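Local coordinates for ribosomal protein s2-related protein (Deinococcus radiodurans, PDB 2JH3) that binds a 4Fe-4S iron-sulfur cluster, has a chelatase-like fold and probably acts as a ferrochelatase on sirohydrochlorin, at residues L84-G89 and R397-T402; L74-V79 and T113-A118. One frame throughout, in Å; residues are numbered along the deposited sequence.

Contact 1 of 2, residues L84-G89 and R397-T402; sequences LPRELG and RRQTGT
R86, on the last turn of helix 78-88, faces R398 in the C-terminal part of helix 392-398, their CA atoms 7.4 Å apart; the chain then runs through a loop at T400. Two arginines and one glutamate carry the contact. E87 has CG beside the backbone N (chi1 -64°) and its chain bent at chi2, which brings its carboxylate across to R398. R398 grips it side-on with two nitrogens, one to each oxygen. NE gives a nearly straight bond to E87 OE2 at 2.6 Å, lying in the guanidinium plane but reaching the oxygen from above the carboxylate plane. R398 NH2 meets E87 OE1 on its syn side at 3.0 Å, tilted from both planes, since the two flat groups are turned 52° against each other. R86 leaves the helix with CG anti to the backbone N and its chain bent at chi3, and carries its guanidinium over the backbone at R398, whose C lies 3.8 Å above the centre of one face. From there R86 NH1 bonds to T400 OG1 at 3.0 Å, somewhat bent. R86 NH2 gives E87 OE2 a weak bond at 3.4 Å, part of a salt bridge, and also donates to water 1 at 3.2 Å; the same water accepts from T400 N, so it bridges helix and loop. The remaining nitrogen of the R398 guanidinium, NH1, pairs with a second acid, E452, which lies in the sequence between the cluster ligands C450 and C454. E87 OE2 thus takes both arginines. The shared carboxylate probably offsets the like charges of R86 and R398, and should favour its own ionised form, while the R398 guanidinium spans an acid of the chelatase-like domain and one of the iron-sulfur domain.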
# COMPACT_ATOMS: atom_id res chain seq x y z
N LEU A 84 5.85 -20.74 -21.31
CA LEU A 84 6.05 -19.47 -22.03
C LEU A 84 5.21 -19.39 -23.29
O LEU A 84 4.52 -18.37 -23.51
CB LEU A 84 7.55 -19.15 -22.29
CG LEU A 84 8.53 -19.27 -21.08
CD1 LEU A 84 9.96 -18.86 -21.40
CD2 LEU A 84 8.08 -18.61 -19.79
N PRO A 85 5.19 -20.47 -24.10
CA PRO A 85 4.35 -20.51 -25.29
C PRO A 85 2.86 -20.35 -25.00
O PRO A 85 2.20 -19.60 -25.67
CB PRO A 85 4.68 -21.88 -25.91
CG PRO A 85 5.97 -22.19 -25.42
CD PRO A 85 6.03 -21.69 -24.02
N ARG A 86 2.37 -20.97 -23.94
CA ARG A 86 0.97 -20.82 -23.50
C ARG A 86 0.61 -19.39 -23.09
O ARG A 86 -0.43 -18.91 -23.41
CB ARG A 86 0.81 -21.70 -22.29
CG ARG A 86 -0.50 -21.99 -21.79
CD ARG A 86 -0.23 -22.91 -20.56
NE ARG A 86 0.12 -22.06 -19.44
CZ ARG A 86 0.63 -22.39 -18.26
NH1 ARG A 86 0.99 -23.64 -17.93
NH2 ARG A 86 0.79 -21.36 -17.39
N GLU A 87 1.49 -18.71 -22.35
CA GLU A 87 1.20 -17.36 -21.92
C GLU A 87 1.35 -16.36 -23.09
O GLU A 87 0.54 -15.43 -23.27
CB GLU A 87 2.11 -17.01 -20.78
CG GLU A 87 1.85 -17.88 -19.54
CD GLU A 87 0.46 -17.59 -18.93
OE1 GLU A 87 0.19 -16.43 -18.54
OE2 GLU A 87 -0.36 -18.51 -18.83
N LEU A 88 2.36 -16.60 -23.91
CA LEU A 88 2.52 -15.80 -25.11
C LEU A 88 1.42 -16.03 -26.11
O LEU A 88 1.26 -15.22 -27.00
CB LEU A 88 3.86 -16.11 -25.78
CG LEU A 88 5.17 -15.38 -25.53
CD1 LEU A 88 5.15 -13.95 -24.97
CD2 LEU A 88 6.24 -16.23 -24.82
N GLY A 89 0.71 -17.16 -26.02
CA GLY A 89 -0.36 -17.46 -26.99
C GLY A 89 0.12 -18.08 -28.28
O GLY A 89 -0.47 -17.85 -29.35
N ARG A 397 -7.66 -21.23 -15.91
CA ARG A 397 -7.56 -22.49 -16.64
C ARG A 397 -6.20 -22.70 -17.32
O ARG A 397 -5.81 -23.86 -17.51
CB ARG A 397 -8.62 -22.56 -17.72
CG ARG A 397 -9.93 -23.07 -17.28
CD ARG A 397 -10.85 -23.14 -18.49
NE ARG A 397 -10.74 -24.33 -19.34
CZ ARG A 397 -11.09 -25.57 -18.99
NH1 ARG A 397 -11.50 -25.83 -17.75
NH2 ARG A 397 -11.00 -26.58 -19.86
N ARG A 398 -5.48 -21.65 -17.73
CA ARG A 398 -4.14 -21.87 -18.30
C ARG A 398 -3.13 -22.41 -17.27
O ARG A 398 -2.13 -23.05 -17.67
CB ARG A 398 -3.50 -20.60 -18.85
CG ARG A 398 -4.17 -20.02 -20.02
CD ARG A 398 -3.26 -19.00 -20.76
NE ARG A 398 -2.70 -17.99 -19.87
CZ ARG A 398 -3.29 -16.83 -19.59
NH1 ARG A 398 -4.44 -16.51 -20.13
NH2 ARG A 398 -2.74 -15.99 -18.75
N GLN A 399 -3.37 -22.14 -15.99
CA GLN A 399 -2.38 -22.36 -14.94
C GLN A 399 -2.28 -23.84 -14.55
O GLN A 399 -3.24 -24.63 -14.73
CB GLN A 399 -2.66 -21.47 -13.70
CG GLN A 399 -3.04 -19.97 -13.97
CD GLN A 399 -2.05 -19.26 -14.81
OE1 GLN A 399 -2.41 -18.51 -15.70
NE2 GLN A 399 -0.75 -19.49 -14.54
N THR A 400 -1.07 -24.19 -14.07
CA THR A 400 -0.61 -25.58 -13.77
C THR A 400 0.23 -25.53 -12.45
O THR A 400 0.59 -24.46 -11.99
CB THR A 400 0.21 -26.26 -14.94
OG1 THR A 400 1.17 -25.37 -15.53
CG2 THR A 400 -0.66 -26.71 -16.03
N GLY A 401 0.43 -26.67 -11.78
CA GLY A 401 1.22 -26.70 -10.57
C GLY A 401 0.40 -26.31 -9.38
O GLY A 401 -0.83 -26.43 -9.40
N THR A 402 1.07 -25.77 -8.37
CA THR A 402 0.40 -25.23 -7.19
C THR A 402 -0.61 -24.12 -7.55
O THR A 402 -1.65 -23.97 -6.91
CB THR A 402 1.40 -24.56 -6.25
OG1 THR A 402 2.02 -23.45 -6.95
CG2 THR A 402 2.47 -25.56 -5.81
O HOH W 1 0.98 -21.84 -14.28

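Contact 2 of 2, residues L74-V79 and T113-A118; sequences LSEGYV and TRPLGA
E76 reaches from the loop before helix 78-88 to R114 and P115, in the loop after strand 108-112, at one end of the mixed sheet of the chelatase-like CbiX domain. Its CB packs against P115 CG at 3.8 Å, and CG passes the same ring, near both CG and CD. With CG anti to the backbone N (chi1 176°) and the chain extended beyond it, the carboxylate arrives between R114 and A118. There E76 OE1 comes within 3.4 Å of A118 CB and takes an almost straight bond from R114 NH2. E76 OE2 accepts from R114 NE at 3.0 Å. Both oxygens use their syn lone pairs, and the two flat groups lie nearly coplanar, 21° apart: a side-on, two-nitrogen salt bridge. R114 NH1 is held in turn by T98. With an alanine in place of E76, R114 NE and NH2 would probably lose their acid, leaving the guanidinium held here mainly through NH1 and more mobile. Two residues earlier, L74 CD2 lies against L116 CD2, the two leucines side by side and pointing the same way. G117 stands 3.8 Å from L74, CA to CA, where any CB would clash. S75 O is buried without a polar partner, its nearest neighbour across the contact being P115 CG at 3.2 Å.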
# COMPACT_ATOMS: atom_id res chain seq x y z
N LEU A 74 18.20 -20.87 -18.64
CA LEU A 74 19.32 -21.79 -18.76
C LEU A 74 18.81 -23.19 -18.54
O LEU A 74 19.43 -23.99 -17.87
CB LEU A 74 20.44 -21.40 -17.81
CG LEU A 74 21.05 -20.06 -18.18
CD1 LEU A 74 22.20 -19.68 -17.30
CD2 LEU A 74 21.58 -20.09 -19.57
N SER A 75 17.64 -23.46 -19.08
CA SER A 75 17.08 -24.81 -19.08
C SER A 75 16.24 -24.91 -20.33
O SER A 75 16.03 -23.88 -21.05
CB SER A 75 16.22 -25.04 -17.86
OG SER A 75 15.18 -24.04 -17.85
N GLU A 76 15.84 -26.13 -20.66
CA GLU A 76 14.99 -26.38 -21.80
C GLU A 76 14.12 -27.49 -21.34
O GLU A 76 14.59 -28.59 -21.12
CB GLU A 76 15.82 -26.78 -23.02
CG GLU A 76 15.03 -27.15 -24.25
CD GLU A 76 15.95 -27.28 -25.47
OE1 GLU A 76 17.09 -27.86 -25.31
OE2 GLU A 76 15.52 -26.81 -26.56
N GLY A 77 12.86 -27.17 -21.11
CA GLY A 77 12.04 -28.04 -20.30
C GLY A 77 10.64 -27.47 -20.29
O GLY A 77 10.27 -26.70 -21.18
N TYR A 78 9.89 -27.87 -19.29
CA TYR A 78 8.47 -27.51 -19.22
C TYR A 78 8.17 -26.03 -19.30
O TYR A 78 7.28 -25.60 -20.01
CB TYR A 78 7.91 -28.10 -17.93
CG TYR A 78 6.41 -28.04 -17.88
CD1 TYR A 78 5.63 -28.85 -18.74
CD2 TYR A 78 5.77 -27.15 -17.03
CE1 TYR A 78 4.20 -28.77 -18.67
CE2 TYR A 78 4.37 -27.04 -16.97
CZ TYR A 78 3.59 -27.84 -17.80
OH TYR A 78 2.19 -27.74 -17.70
N VAL A 79 8.96 -25.23 -18.60
CA VAL A 79 8.72 -23.81 -18.61
C VAL A 79 8.93 -23.25 -20.02
O VAL A 79 8.07 -22.56 -20.53
CB VAL A 79 9.55 -23.06 -17.58
CG1 VAL A 79 9.43 -21.55 -17.77
CG2 VAL A 79 9.15 -23.45 -16.16
N THR A 113 12.36 -18.88 -30.26
CA THR A 113 13.57 -19.71 -30.36
C THR A 113 13.70 -20.70 -29.18
O THR A 113 12.94 -20.67 -28.19
CB THR A 113 14.87 -18.89 -30.43
OG1 THR A 113 15.21 -18.32 -29.14
CG2 THR A 113 14.77 -17.75 -31.43
N ARG A 114 14.70 -21.57 -29.31
CA ARG A 114 15.17 -22.39 -28.23
C ARG A 114 15.72 -21.47 -27.21
O ARG A 114 16.09 -20.31 -27.49
CB ARG A 114 16.22 -23.38 -28.77
CG ARG A 114 15.58 -24.39 -29.66
CD ARG A 114 16.62 -25.43 -30.15
NE ARG A 114 17.06 -26.32 -29.07
CZ ARG A 114 17.98 -27.29 -29.22
NH1 ARG A 114 18.58 -27.48 -30.41
NH2 ARG A 114 18.34 -28.02 -28.18
N PRO A 115 15.76 -21.93 -25.97
CA PRO A 115 16.33 -21.14 -24.91
C PRO A 115 17.83 -20.97 -24.92
O PRO A 115 18.57 -21.83 -25.45
CB PRO A 115 15.87 -21.86 -23.67
CG PRO A 115 15.34 -23.14 -24.10
CD PRO A 115 15.21 -23.21 -25.50
N LEU A 116 18.27 -19.87 -24.32
CA LEU A 116 19.71 -19.51 -24.18
C LEU A 116 20.49 -20.73 -23.79
O LEU A 116 21.51 -21.06 -24.40
CB LEU A 116 19.87 -18.46 -23.11
CG LEU A 116 21.28 -18.04 -22.78
CD1 LEU A 116 21.93 -17.53 -24.06
CD2 LEU A 116 21.31 -16.98 -21.75
N GLY A 117 19.97 -21.44 -22.79
CA GLY A 117 20.68 -22.58 -22.22
C GLY A 117 20.90 -23.70 -23.21
O GLY A 117 21.81 -24.48 -23.03
N ALA A 118 20.09 -23.78 -24.25
CA ALA A 118 20.26 -24.83 -25.30
C ALA A 118 21.34 -24.55 -26.38
O ALA A 118 21.74 -25.45 -27.13
CB ALA A 118 18.92 -25.12 -25.99

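In the fold
From the N terminus, the chain leaves strand 66-71, enters contact 2 at 74-79 and climbs helix 78-88, whose C-terminal part, with the glycine that follows it, supplies 84-89 of contact 1. It then passes through the strands 101-105 and 108-112 and returns at 113-118, closing a short loop within the CbiX domain. Only after the second chelatase-like sheet and the stabilising domain does 397-402 come back to close contact 1, a span of some 300 residues. The two loops therefore cross. Helix 78-88 joins them: contact 2 ties the loop leading into it to the loop after strand 108-112, contact 1 its end to the iron-sulfur domain, and Y78 reaches T400 through a weak hydrogen bond.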